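Local structure of bacterioferritin (Mycobacterium tuberculosis, 3UOI) at residues Q4-P7 against D8-R11; L70-Y73 against Q74-G77. The protein is an iron-storage protein that forms a hollow shell of 24 subunits, probably oxidises iron(II) with dioxygen at ferroxidase centres, and binds haem b between paired subunits. All blocks are in the same frame, centred on the assembly; numbering follows the deposited sequence.

Interaction 1: residues Q4-P7 against D8-R11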
loop_
_atom_site.group_PDB
_atom_site.type_symbol
_atom_site.label_atom_id
_atom_site.label_comp_id
_atom_site.label_asym_id
_atom_site.label_seq_id
_atom_site.Cartn_x
_atom_site.Cartn_y
_atom_site.Cartn_z
ATOM N N GLN A 4 -44.426 17.202 32.524
ATOM C CA GLN A 4 -45.598 17.142 31.671
ATOM C C GLN A 4 -45.833 18.366 30.754
ATOM O O GLN A 4 -45.835 19.457 31.206
ATOM C CB GLN A 4 -46.875 16.778 32.467
ATOM C CG GLN A 4 -47.252 15.270 32.426
ATOM C CD GLN A 4 -48.442 14.821 33.299
ATOM O OE1 GLN A 4 -48.586 15.217 34.434
ATOM N NE2 GLN A 4 -49.235 13.927 32.773
ATOM N N GLY A 5 -46.058 18.167 29.468
ATOM C CA GLY A 5 -46.303 19.276 28.572
ATOM C C GLY A 5 -47.616 20.039 28.696
ATOM O O GLY A 5 -48.575 19.485 29.130
ATOM N N ASP A 6 -47.638 21.312 28.287
ATOM C CA ASP A 6 -48.860 22.105 28.284
ATOM C C ASP A 6 -49.822 21.454 27.336
ATOM O O ASP A 6 -49.478 21.123 26.249
ATOM C CB ASP A 6 -48.578 23.536 27.867
ATOM C CG ASP A 6 -49.840 24.353 27.491
ATOM O OD1 ASP A 6 -50.217 25.304 28.189
ATOM O OD2 ASP A 6 -50.389 24.120 26.423
ATOM N N PRO A 7 -51.049 21.289 27.766
ATOM C CA PRO A 7 -52.060 20.558 27.024
ATOM C C PRO A 7 -52.427 21.115 25.671
ATOM O O PRO A 7 -52.729 20.312 24.866
ATOM C CB PRO A 7 -53.241 20.573 27.971
ATOM C CG PRO A 7 -52.669 20.665 29.242
ATOM C CD PRO A 7 -51.523 21.604 29.102
ATOM N N ASP A 8 -52.458 22.424 25.458
ATOM C CA ASP A 8 -52.685 23.013 24.144
ATOM C C ASP A 8 -51.516 22.646 23.214
ATOM O O ASP A 8 -51.716 22.425 22.072
ATOM C CB ASP A 8 -52.820 24.540 24.160
ATOM C CG ASP A 8 -53.847 25.054 25.115
ATOM O OD1 ASP A 8 -54.670 24.315 25.565
ATOM O OD2 ASP A 8 -53.825 26.241 25.392
ATOM N N VAL A 9 -50.301 22.626 23.760
ATOM C CA VAL A 9 -49.158 22.259 22.978
ATOM C C VAL A 9 -49.244 20.823 22.516
ATOM O O VAL A 9 -48.920 20.532 21.420
ATOM C CB VAL A 9 -47.805 22.478 23.654
ATOM C CG1 VAL A 9 -46.700 22.034 22.735
ATOM C CG2 VAL A 9 -47.601 23.889 24.023
ATOM N N LEU A 10 -49.647 19.940 23.404
ATOM C CA LEU A 10 -49.775 18.549 23.078
ATOM C C LEU A 10 -50.829 18.295 22.011
ATOM O O LEU A 10 -50.596 17.585 21.102
ATOM C CB LEU A 10 -50.007 17.727 24.325
ATOM C CG LEU A 10 -48.783 17.429 25.194
ATOM C CD1 LEU A 10 -49.164 16.718 26.447
ATOM C CD2 LEU A 10 -47.700 16.647 24.441
ATOM N N ARG A 11 -51.954 18.941 22.078
ATOM C CA ARG A 11 -52.916 18.782 21.021
ATOM C C ARG A 11 -52.288 19.224 19.709
ATOM O O ARG A 11 -52.535 18.665 18.692
ATOM C CB ARG A 11 -54.144 19.650 21.273
ATOM C CG ARG A 11 -55.391 19.165 20.625
ATOM C CD ARG A 11 -56.629 19.597 21.356
ATOM N NE ARG A 11 -56.604 21.020 21.510
ATOM C CZ ARG A 11 -56.321 21.666 22.624
ATOM N NH1 ARG A 11 -56.071 21.025 23.756
ATOM N NH2 ARG A 11 -56.292 22.977 22.592
#
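An N-cap opens helix 7-36, the first long helix of the ferritin four-helix bundle, and the Asp6 carboxylate forms it by reaching forward to the amides of the first turn. The first torsion of Asp6 (chi1 165°) sets CG anti to the backbone N, and this carries OD2 to the start of the helix. There OD2 takes Val9 N at 3.1 Å through its anti lone pair, on a fairly straight path (N-H...O 155°). A second, weak bond comes from Asp8 N, 2.8 Å from the same OD2 but strongly bent. Two amides that have no helical carbonyl before them thus share one oxygen, and the negative group probably also interacts favourably with the helix dipole. Aspartate suits this place because its short side chain reaches the amides directly. Pro7 follows as the first helical residue, where its lack of an N-H costs no hydrogen bond and its ring restrains phi to a helical value. Asp8 brings a like charge near, its OD2 lying 4.2 Å from Asp6 OD2; a salt bridge from Asp8 OD2 to Lys113 probably eases the repulsion, and Lys113 also makes a long, weak ion pair with Asp6. Val9 turns CG2 to Asp6, within 3.7 Å of OD2, while its side chain packs on Met109 and Cys110 of helix 85-112. The regular helical ladder then begins: Leu10 N donates to Asp6 O at 3.1 Å in the carbonyl plane, and Arg11 N to Pro7 O at 3.2 Å. Across the cap, on its N-terminal side, Gly5 O lies 3.9 Å from Leu10 CD1.

Interaction 2: residues L70-Y73 against Q74-G77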
loop_
_atom_site.group_PDB
_atom_site.type_symbol
_atom_site.label_atom_id
_atom_site.label_comp_id
_atom_site.label_asym_id
_atom_site.label_seq_id
_atom_site.Cartn_x
_atom_site.Cartn_y
_atom_site.Cartn_z
ATOM N N LEU A 70 -49.648 11.169 24.874
ATOM C CA LEU A 70 -49.865 9.958 24.127
ATOM C C LEU A 70 -49.780 10.273 22.653
ATOM O O LEU A 70 -50.556 11.046 22.131
ATOM C CB LEU A 70 -51.210 9.401 24.426
ATOM C CG LEU A 70 -51.455 9.521 25.881
ATOM C CD1 LEU A 70 -52.796 9.055 26.175
ATOM C CD2 LEU A 70 -50.412 8.725 26.526
ATOM N N PRO A 71 -48.821 9.700 21.963
ATOM C CA PRO A 71 -48.744 10.024 20.550
ATOM C C PRO A 71 -49.810 9.298 19.769
ATOM O O PRO A 71 -49.904 8.125 19.863
ATOM C CB PRO A 71 -47.338 9.607 20.164
ATOM C CG PRO A 71 -46.598 9.544 21.360
ATOM C CD PRO A 71 -47.523 9.301 22.495
ATOM N N ASN A 72 -50.560 10.039 18.973
ATOM C CA ASN A 72 -51.665 9.485 18.248
ATOM C C ASN A 72 -51.208 8.886 16.931
ATOM O O ASN A 72 -50.872 9.566 16.007
ATOM C CB ASN A 72 -52.761 10.524 18.006
ATOM C CG ASN A 72 -54.059 9.908 17.501
ATOM O OD1 ASN A 72 -54.054 8.873 16.887
ATOM N ND2 ASN A 72 -55.153 10.569 17.760
ATOM N N TYR A 73 -51.154 7.571 16.943
ATOM C CA TYR A 73 -50.797 6.782 15.781
ATOM C C TYR A 73 -52.044 6.230 15.033
ATOM O O TYR A 73 -51.936 5.712 13.970
ATOM C CB TYR A 73 -49.748 5.704 16.162
ATOM C CG TYR A 73 -48.297 6.203 16.080
ATOM C CD1 TYR A 73 -47.377 5.584 15.279
ATOM C CD2 TYR A 73 -47.857 7.319 16.771
ATOM C CE1 TYR A 73 -46.100 6.048 15.188
ATOM C CE2 TYR A 73 -46.569 7.767 16.660
ATOM C CZ TYR A 73 -45.702 7.130 15.866
ATOM O OH TYR A 73 -44.445 7.543 15.744
ATOM N N GLN A 74 -53.187 6.299 15.700
ATOM C CA GLN A 74 -54.477 5.853 15.209
ATOM C C GLN A 74 -55.130 6.730 14.155
ATOM O O GLN A 74 -55.656 6.269 13.189
ATOM C CB GLN A 74 -55.418 5.579 16.388
ATOM C CG GLN A 74 -56.724 4.893 16.076
ATOM C CD GLN A 74 -56.580 3.415 15.707
ATOM O OE1 GLN A 74 -56.572 2.550 16.562
ATOM N NE2 GLN A 74 -56.439 3.148 14.434
ATOM N N ARG A 75 -55.095 8.015 14.403
ATOM C CA ARG A 75 -55.745 8.975 13.589
ATOM C C ARG A 75 -55.046 9.220 12.280
ATOM O O ARG A 75 -53.870 9.380 12.241
ATOM C CB ARG A 75 -55.854 10.243 14.393
ATOM C CG ARG A 75 -56.593 11.360 13.782
ATOM C CD ARG A 75 -56.903 12.352 14.815
ATOM N NE ARG A 75 -55.759 13.147 15.104
ATOM C CZ ARG A 75 -55.687 14.025 16.082
ATOM N NH1 ARG A 75 -56.712 14.211 16.875
ATOM N NH2 ARG A 75 -54.577 14.705 16.262
ATOM N N ILE A 76 -55.824 9.259 11.216
ATOM C CA ILE A 76 -55.303 9.584 9.913
ATOM C C ILE A 76 -56.096 10.609 9.184
ATOM O O ILE A 76 -57.269 10.558 9.162
ATOM C CB ILE A 76 -55.198 8.385 8.991
ATOM C CG1 ILE A 76 -54.298 8.721 7.825
ATOM C CG2 ILE A 76 -56.528 8.015 8.468
ATOM C CD1 ILE A 76 -53.541 7.597 7.378
ATOM N N GLY A 77 -55.395 11.483 8.515
ATOM C CA GLY A 77 -55.997 12.523 7.706
ATOM C C GLY A 77 -56.553 12.076 6.367
ATOM O O GLY A 77 -56.431 10.985 6.012
#
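One face of the Arg75 guanidinium carries the amide nitrogen of Asn72, ND2, which sits 3.7 Å above the plane and is displaced toward its rim. The amide and guanidinium planes are inclined by 32°, and the two side chains cross at about a right angle. The polar end of Arg75 is held by helix 7-36: NE donates to Thr18 OG1, and NH2 makes a weak bond to Asn14 O. A bend at chi3 (78°) turns the guanidinium so that one face meets Asn72 ND2, with NE 3.8 Å from that nitrogen. The oxygen of the amide spans the bend of the chain. Asn72 OD1 accepts from Arg75 N, three residues on, at 2.8 Å, nearly straight at the hydrogen, with the donor tilted 34° from the carbonyl plane. Gln74 N is also close to Asn72 OD1, at 3.0 Å. Asparagine suits this place by offering a carbonyl to the backbone while its NH2 lies against the arginine. Arg75 CB packs 3.5 Å from Asn72 ND2. Gln74 instead sends its amide to Gly77 and Leu79 of the second subunit, and the side chain of Tyr73, whose hydroxyl bonds Thr61, comes within about 4 Å of the haem at the nearest atoms. The bend lies in the long connection between helices 40-66 and 85-112, held against helix 7-36 by Asn14 and Thr18, with Tyr73 reaching to helix 40-66.

In the fold
Both are local contacts in which a short polar side chain accepts from the backbone just ahead of it, but their settings differ. Interaction 1 is a surface contact at the beginning of helix 7-36, untouched by other subunits; its acceptor is a charged carboxylate, suited to a helix start. Interaction 2 is partly buried, lies between helices, and uses a neutral amide that also meets an arginine. It faces the dimer interface and the haem, whereas interaction 1 lies away from the annotated sites. Helix 7-36 joins them: residues 8-11 lie in its first turns, and Asn14 and Thr18 further along hold residues 70-77. Their centres are about 15 Å apart, and the two contacts do not touch.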